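Local atomic coordinates of LP1413 - SCCmec type IV-encoded DNA binding protein (Staphylococcus aureus, PDB entry 6BTC), a protein that binds single-stranded DNA and is encoded by the staphylococcal cassette chromosome, a mobile genetic element. Residues R51-W56 against L75-I80. Numbering follows the deposited sequence.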
# COMPACT_ATOMS: atom_id res chain seq x y z
N ARG A 51 7.86 0.88 -2.90
CA ARG A 51 7.94 1.96 -3.87
C ARG A 51 6.90 1.80 -4.97
O ARG A 51 6.27 2.77 -5.38
CB ARG A 51 9.36 2.05 -4.44
CG ARG A 51 10.39 2.64 -3.46
CD ARG A 51 11.77 2.82 -4.10
NE ARG A 51 12.61 1.62 -4.00
CZ ARG A 51 13.56 1.42 -3.08
NH1 ARG A 51 13.83 2.35 -2.16
NH2 ARG A 51 14.26 0.29 -3.09
N ARG A 52 6.68 0.57 -5.44
CA ARG A 52 5.62 0.37 -6.41
C ARG A 52 4.26 0.74 -5.82
O ARG A 52 3.35 1.17 -6.54
CB ARG A 52 5.61 -1.07 -6.92
CG ARG A 52 4.54 -1.33 -7.97
CD ARG A 52 4.40 -2.80 -8.31
NE ARG A 52 3.33 -2.98 -9.28
CZ ARG A 52 2.89 -4.16 -9.70
NH1 ARG A 52 3.44 -5.28 -9.25
NH2 ARG A 52 1.90 -4.22 -10.59
N PHE A 53 4.11 0.60 -4.50
CA PHE A 53 2.86 0.95 -3.83
C PHE A 53 2.73 2.46 -3.68
O PHE A 53 1.67 3.02 -3.97
CB PHE A 53 2.79 0.28 -2.46
CG PHE A 53 1.63 0.73 -1.62
CD1 PHE A 53 0.35 0.29 -1.89
CD2 PHE A 53 1.83 1.58 -0.55
CE1 PHE A 53 -0.71 0.69 -1.11
CE2 PHE A 53 0.77 1.99 0.23
CZ PHE A 53 -0.50 1.54 -0.05
N ALA A 54 3.80 3.11 -3.25
CA ALA A 54 3.78 4.55 -3.05
C ALA A 54 3.44 5.30 -4.33
O ALA A 54 2.87 6.40 -4.27
CB ALA A 54 5.13 5.00 -2.51
N TYR A 55 3.77 4.74 -5.50
CA TYR A 55 3.52 5.42 -6.76
C TYR A 55 2.19 5.00 -7.37
O TYR A 55 1.53 5.82 -8.03
CB TYR A 55 4.70 5.18 -7.73
CG TYR A 55 5.87 6.10 -7.41
CD1 TYR A 55 6.72 5.84 -6.35
CD2 TYR A 55 6.08 7.26 -8.15
CE1 TYR A 55 7.76 6.70 -6.04
CE2 TYR A 55 7.12 8.13 -7.84
CZ TYR A 55 7.96 7.84 -6.78
OH TYR A 55 9.00 8.70 -6.47
N TRP A 56 1.77 3.76 -7.13
CA TRP A 56 0.41 3.36 -7.49
C TRP A 56 -0.61 4.27 -6.84
O TRP A 56 -1.56 4.74 -7.48
CB TRP A 56 0.18 1.92 -7.05
CG TRP A 56 -1.22 1.48 -7.14
CD1 TRP A 56 -1.90 1.13 -8.26
CD2 TRP A 56 -2.14 1.34 -6.05
NE1 TRP A 56 -3.18 0.77 -7.94
CE2 TRP A 56 -3.36 0.88 -6.59
CE3 TRP A 56 -2.05 1.54 -4.67
CZ2 TRP A 56 -4.47 0.63 -5.80
CZ3 TRP A 56 -3.15 1.28 -3.89
CH2 TRP A 56 -4.35 0.83 -4.45
N LEU A 75 5.33 8.02 4.80
CA LEU A 75 4.11 8.70 4.41
C LEU A 75 2.92 8.10 5.15
O LEU A 75 2.81 6.88 5.29
CB LEU A 75 3.90 8.60 2.90
CG LEU A 75 4.85 9.41 2.01
CD1 LEU A 75 4.53 9.12 0.56
CD2 LEU A 75 4.74 10.90 2.28
N LEU A 76 2.05 8.97 5.65
CA LEU A 76 0.80 8.57 6.29
C LEU A 76 -0.35 8.72 5.30
O LEU A 76 -0.61 9.83 4.81
CB LEU A 76 0.54 9.39 7.54
CG LEU A 76 -0.63 8.91 8.41
CD1 LEU A 76 -0.42 7.48 8.92
CD2 LEU A 76 -0.82 9.85 9.59
N TYR A 77 -1.03 7.62 5.00
CA TYR A 77 -2.19 7.63 4.13
C TYR A 77 -3.48 7.57 4.95
O TYR A 77 -3.48 7.24 6.14
CB TYR A 77 -2.15 6.45 3.16
CG TYR A 77 -0.88 6.37 2.34
CD1 TYR A 77 -0.72 7.17 1.21
CD2 TYR A 77 0.14 5.49 2.68
CE1 TYR A 77 0.43 7.10 0.46
CE2 TYR A 77 1.29 5.42 1.93
CZ TYR A 77 1.44 6.22 0.82
OH TYR A 77 2.59 6.15 0.07
N GLN A 78 -4.58 7.91 4.29
CA GLN A 78 -5.90 7.80 4.87
C GLN A 78 -6.85 7.25 3.82
O GLN A 78 -6.87 7.74 2.69
CB GLN A 78 -6.42 9.15 5.38
CG GLN A 78 -7.82 9.08 5.95
CD GLN A 78 -8.27 10.38 6.57
OE1 GLN A 78 -8.10 11.46 5.98
NE2 GLN A 78 -8.82 10.30 7.76
N LYS A 79 -7.58 6.20 4.20
CA LYS A 79 -8.71 5.73 3.41
C LYS A 79 -9.86 6.73 3.52
O LYS A 79 -10.24 7.13 4.62
CB LYS A 79 -9.14 4.36 3.91
CG LYS A 79 -10.35 3.75 3.24
CD LYS A 79 -9.98 3.06 1.95
CE LYS A 79 -11.22 2.57 1.25
NZ LYS A 79 -11.92 1.53 2.03
N ILE A 80 -10.39 7.16 2.37
CA ILE A 80 -11.44 8.16 2.34
C ILE A 80 -12.67 7.56 1.70
O ILE A 80 -12.64 6.46 1.14
CB ILE A 80 -11.02 9.45 1.61
CG1 ILE A 80 -10.77 9.18 0.12
CG2 ILE A 80 -9.76 10.03 2.25
CD1 ILE A 80 -10.54 10.44 -0.70
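F53 and Y77 form an offset edge-to-face (T-shaped) aromatic pair between helix 43-59 and strand 74-79. The edge of F53 is turned toward the face of Y77. The ring planes stand at 81° and the centroids are 5.7 Å apart. The closest approach is between F53 CE2 and Y77 CE2, at 3.9 Å, and it is oblique to both rings. The two side chains run past each other in opposite directions. In F53, CG lies anti to the backbone N (chi1 172°). Its bond to CB does not aim at the strand, but the end of the ring comes closer to it. In Y77, the bond from CA to CB points toward the helix.

The second part of the contact is van der Waals packing at A54. The hydroxyl end of Y77 rests against this small residue, with Y77 OH 3.7 Å from A54 CA and 3.8 Å from A54 CB. The phenol thus reaches from the strand to the helix backbone at A54.

Both rings are buried. F53 also packs on I15 and I16 of helix 6-21, while the backbone of Y77 pairs with F28 in strand 27-28. The order of helices and strands, with a three-stranded antiparallel sheet, is consistent with a winged-helix domain. This contact joins helix 43-59 to strand 74-79, the middle strand of the sheet, within the hydrophobic core.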